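Local coordinates for protein NAD-dependent aldehyde dehydrogenase (PDB 5UJU) that probably oxidises aldehydes to carboxylic acids with NAD+ as the electron acceptor, as a member of the aldehyde dehydrogenase family, at residues Y46-F58 / N131-H143. Sequence-based numbering, arbitrary orientation.
Sequences YGESGNADGEAAF and NRASFEIAYSVMH
The phenol oxygen of Y46 is gripped twice: N131 ND2 donates to Y46 OH at 3.0 Å, somewhat tilted from the N131 amide plane, and the same hydroxyl is hydrogen-bonded to the carbonyl of A38. An amide suits N131 because ND2 carries two N-H groups, serving both Y46 OH and Q161 OE1. At the other end of the Y46 side chain, F135 makes an offset edge-to-face contact, with the planes at 90°. F135 has CG anti to its carbonyl carbon (chi1 -81°), which lays the ring against the first turn of helix 50-60 as a knob among Y46, G50, N51 and G54; N51 CA stands over its face. One turn on, Y139 fills the next hole, among N51, G54, E55 and F58. E55 CG makes a CH-pi contact over one face of the Y139 ring, 4.2 Å from its centroid. At the edge, N51 ND2 donates to Y139 OH in the N51 amide plane, but 2.5 Å is implausibly short and the detail doubtful. F58 receives Y139 CB over a face. G54 lets the backbones close to 4.0 Å between its CA and that of E136; a CB there would run into F135 CB and E136 N. The aliphatic part of E136 packs on A57, while OE2 makes a salt bridge with R252 and a hydrogen bond with H61. Knobs-into-holes packing thus joins two helices, the axes of segments 50-58 and 134-143 crossing at -53°.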
# COMPACT_ATOMS: atom_id res chain seq x y z
N TYR A 46 1.17 -9.67 -37.49
CA TYR A 46 -0.08 -8.93 -37.46
C TYR A 46 -0.85 -8.99 -38.77
O TYR A 46 -1.84 -8.27 -38.93
CB TYR A 46 0.20 -7.48 -37.07
CG TYR A 46 0.73 -7.33 -35.66
CD1 TYR A 46 -0.14 -7.29 -34.58
CD2 TYR A 46 2.10 -7.24 -35.40
CE1 TYR A 46 0.33 -7.17 -33.28
CE2 TYR A 46 2.58 -7.12 -34.10
CZ TYR A 46 1.69 -7.08 -33.04
OH TYR A 46 2.15 -6.96 -31.74
N GLY A 47 -0.43 -9.84 -39.70
CA GLY A 47 -1.11 -9.96 -40.98
C GLY A 47 -0.55 -9.01 -42.02
O GLY A 47 -0.05 -7.92 -41.72
N GLU A 48 -0.63 -9.44 -43.29
CA GLU A 48 -0.10 -8.64 -44.39
C GLU A 48 -0.84 -7.32 -44.55
O GLU A 48 -0.25 -6.33 -44.98
CB GLU A 48 -0.16 -9.44 -45.70
N SER A 49 -2.13 -7.28 -44.20
CA SER A 49 -2.90 -6.04 -44.24
C SER A 49 -3.09 -5.43 -42.85
O SER A 49 -4.00 -4.61 -42.67
CB SER A 49 -4.25 -6.28 -44.91
OG SER A 49 -5.10 -7.05 -44.09
N GLY A 50 -2.26 -5.81 -41.88
CA GLY A 50 -2.40 -5.28 -40.54
C GLY A 50 -2.34 -3.76 -40.49
O GLY A 50 -3.20 -3.11 -39.88
N ASN A 51 -1.33 -3.17 -41.12
CA ASN A 51 -1.20 -1.72 -41.12
C ASN A 51 -2.38 -1.06 -41.82
O ASN A 51 -3.03 -0.17 -41.26
CB ASN A 51 0.13 -1.33 -41.77
CG ASN A 51 0.59 0.08 -41.41
OD1 ASN A 51 1.79 0.33 -41.22
ND2 ASN A 51 -0.33 1.02 -41.40
N ALA A 52 -2.68 -1.51 -43.04
CA ALA A 52 -3.77 -0.91 -43.82
C ALA A 52 -5.10 -1.01 -43.08
O ALA A 52 -5.87 -0.05 -43.04
CB ALA A 52 -3.85 -1.58 -45.19
N ASP A 53 -5.40 -2.19 -42.52
CA ASP A 53 -6.64 -2.34 -41.77
C ASP A 53 -6.66 -1.45 -40.54
O ASP A 53 -7.69 -0.88 -40.18
CB ASP A 53 -6.84 -3.80 -41.34
CG ASP A 53 -6.98 -4.74 -42.52
OD1 ASP A 53 -7.20 -4.26 -43.66
OD2 ASP A 53 -6.86 -5.96 -42.31
N GLY A 54 -5.52 -1.34 -39.85
CA GLY A 54 -5.45 -0.46 -38.71
C GLY A 54 -5.71 0.98 -39.09
O GLY A 54 -6.47 1.68 -38.43
N GLU A 55 -5.08 1.43 -40.18
CA GLU A 55 -5.26 2.81 -40.61
C GLU A 55 -6.71 3.07 -41.02
O GLU A 55 -7.26 4.13 -40.73
CB GLU A 55 -4.30 3.18 -41.75
CG GLU A 55 -4.36 4.68 -42.11
CD GLU A 55 -3.40 5.10 -43.24
OE1 GLU A 55 -2.71 4.23 -43.81
OE2 GLU A 55 -3.34 6.31 -43.56
N ALA A 56 -7.34 2.10 -41.70
CA ALA A 56 -8.75 2.28 -42.05
C ALA A 56 -9.62 2.40 -40.81
O ALA A 56 -10.54 3.23 -40.76
CB ALA A 56 -9.23 1.13 -42.94
N ALA A 57 -9.35 1.57 -39.79
CA ALA A 57 -10.10 1.67 -38.53
C ALA A 57 -9.91 3.03 -37.88
O ALA A 57 -10.86 3.61 -37.33
CB ALA A 57 -9.68 0.56 -37.57
N PHE A 58 -8.68 3.55 -37.90
CA PHE A 58 -8.45 4.87 -37.34
C PHE A 58 -9.25 5.94 -38.09
O PHE A 58 -9.92 6.77 -37.47
CB PHE A 58 -6.95 5.20 -37.37
CG PHE A 58 -6.65 6.64 -37.18
CD1 PHE A 58 -6.81 7.23 -35.93
CD2 PHE A 58 -6.17 7.41 -38.22
CE1 PHE A 58 -6.52 8.57 -35.74
CE2 PHE A 58 -5.87 8.75 -38.03
CZ PHE A 58 -6.04 9.32 -36.80
N ASN A 131 -3.89 -6.16 -28.34
CA ASN A 131 -2.76 -6.44 -29.22
C ASN A 131 -3.20 -6.57 -30.67
O ASN A 131 -2.55 -6.04 -31.57
CB ASN A 131 -2.03 -7.71 -28.78
CG ASN A 131 -0.76 -7.94 -29.58
OD1 ASN A 131 -0.59 -8.98 -30.20
ND2 ASN A 131 0.14 -6.96 -29.55
N ARG A 132 -4.33 -7.26 -30.92
CA ARG A 132 -4.81 -7.36 -32.29
C ARG A 132 -5.21 -6.01 -32.87
O ARG A 132 -5.19 -5.86 -34.10
CB ARG A 132 -6.01 -8.32 -32.39
CG ARG A 132 -5.65 -9.77 -32.16
CD ARG A 132 -6.81 -10.68 -32.58
NE ARG A 132 -7.72 -10.95 -31.46
CZ ARG A 132 -7.51 -11.88 -30.53
NH1 ARG A 132 -6.42 -12.64 -30.59
NH2 ARG A 132 -8.39 -12.05 -29.56
N ALA A 133 -5.56 -5.04 -32.03
CA ALA A 133 -5.91 -3.69 -32.47
C ALA A 133 -4.71 -2.74 -32.44
O ALA A 133 -4.90 -1.51 -32.48
CB ALA A 133 -7.03 -3.12 -31.60
N SER A 134 -3.48 -3.27 -32.40
CA SER A 134 -2.31 -2.43 -32.16
C SER A 134 -2.14 -1.37 -33.24
O SER A 134 -1.71 -0.25 -32.95
CB SER A 134 -1.05 -3.28 -32.05
OG SER A 134 -0.99 -3.95 -30.80
N PHE A 135 -2.43 -1.72 -34.49
CA PHE A 135 -2.26 -0.74 -35.56
C PHE A 135 -3.29 0.38 -35.44
O PHE A 135 -2.94 1.55 -35.59
CB PHE A 135 -2.35 -1.42 -36.92
CG PHE A 135 -1.07 -2.09 -37.34
CD1 PHE A 135 -0.00 -1.33 -37.81
CD2 PHE A 135 -0.93 -3.47 -37.26
CE1 PHE A 135 1.18 -1.93 -38.19
CE2 PHE A 135 0.25 -4.07 -37.65
CZ PHE A 135 1.31 -3.31 -38.11
N GLU A 136 -4.56 0.03 -35.19
CA GLU A 136 -5.57 1.06 -34.98
C GLU A 136 -5.21 1.96 -33.80
O GLU A 136 -5.34 3.19 -33.88
CB GLU A 136 -6.94 0.41 -34.73
CG GLU A 136 -8.00 1.39 -34.29
CD GLU A 136 -9.31 0.70 -33.89
OE1 GLU A 136 -9.34 -0.54 -33.84
OE2 GLU A 136 -10.30 1.41 -33.65
N ILE A 137 -4.75 1.36 -32.71
CA ILE A 137 -4.33 2.13 -31.54
C ILE A 137 -3.08 2.96 -31.85
O ILE A 137 -2.96 4.11 -31.42
CB ILE A 137 -4.11 1.16 -30.36
CG1 ILE A 137 -5.46 0.56 -29.92
CG2 ILE A 137 -3.43 1.86 -29.18
CD1 ILE A 137 -5.34 -0.56 -28.90
N ALA A 138 -2.14 2.42 -32.63
CA ALA A 138 -0.94 3.18 -32.96
C ALA A 138 -1.29 4.49 -33.66
O ALA A 138 -0.77 5.56 -33.30
CB ALA A 138 -0.00 2.35 -33.83
N TYR A 139 -2.16 4.43 -34.66
CA TYR A 139 -2.55 5.66 -35.36
C TYR A 139 -3.27 6.64 -34.44
O TYR A 139 -3.07 7.85 -34.54
CB TYR A 139 -3.43 5.32 -36.58
CG TYR A 139 -2.60 4.82 -37.74
CD1 TYR A 139 -1.74 5.67 -38.41
CD2 TYR A 139 -2.69 3.50 -38.18
CE1 TYR A 139 -0.97 5.24 -39.48
CE2 TYR A 139 -1.93 3.05 -39.25
CZ TYR A 139 -1.07 3.93 -39.90
OH TYR A 139 -0.30 3.50 -40.96
N SER A 140 -4.09 6.14 -33.52
CA SER A 140 -4.78 7.05 -32.61
C SER A 140 -3.80 7.74 -31.66
O SER A 140 -4.03 8.89 -31.27
CB SER A 140 -5.85 6.31 -31.81
OG SER A 140 -5.29 5.47 -30.82
N VAL A 141 -2.74 7.04 -31.26
CA VAL A 141 -1.71 7.64 -30.41
C VAL A 141 -0.90 8.67 -31.21
O VAL A 141 -0.63 9.78 -30.73
CB VAL A 141 -0.83 6.53 -29.81
CG1 VAL A 141 0.50 7.09 -29.26
CG2 VAL A 141 -1.63 5.79 -28.71
N MET A 142 -0.53 8.31 -32.44
CA MET A 142 0.23 9.22 -33.30
C MET A 142 -0.49 10.55 -33.47
O MET A 142 0.12 11.61 -33.30
CB MET A 142 0.47 8.55 -34.66
CG MET A 142 1.18 9.43 -35.69
SD MET A 142 1.46 8.58 -37.26
CE MET A 142 2.07 9.95 -38.24
N HIS A 143 -1.79 10.51 -33.76
CA HIS A 143 -2.51 11.74 -34.05
C HIS A 143 -3.18 12.35 -32.83
O HIS A 143 -4.01 13.25 -32.98
CB HIS A 143 -3.51 11.51 -35.19
CG HIS A 143 -2.83 11.30 -36.51
ND1 HIS A 143 -2.20 12.32 -37.18
CD2 HIS A 143 -2.63 10.18 -37.24
CE1 HIS A 143 -1.67 11.85 -38.29
NE2 HIS A 143 -1.91 10.55 -38.35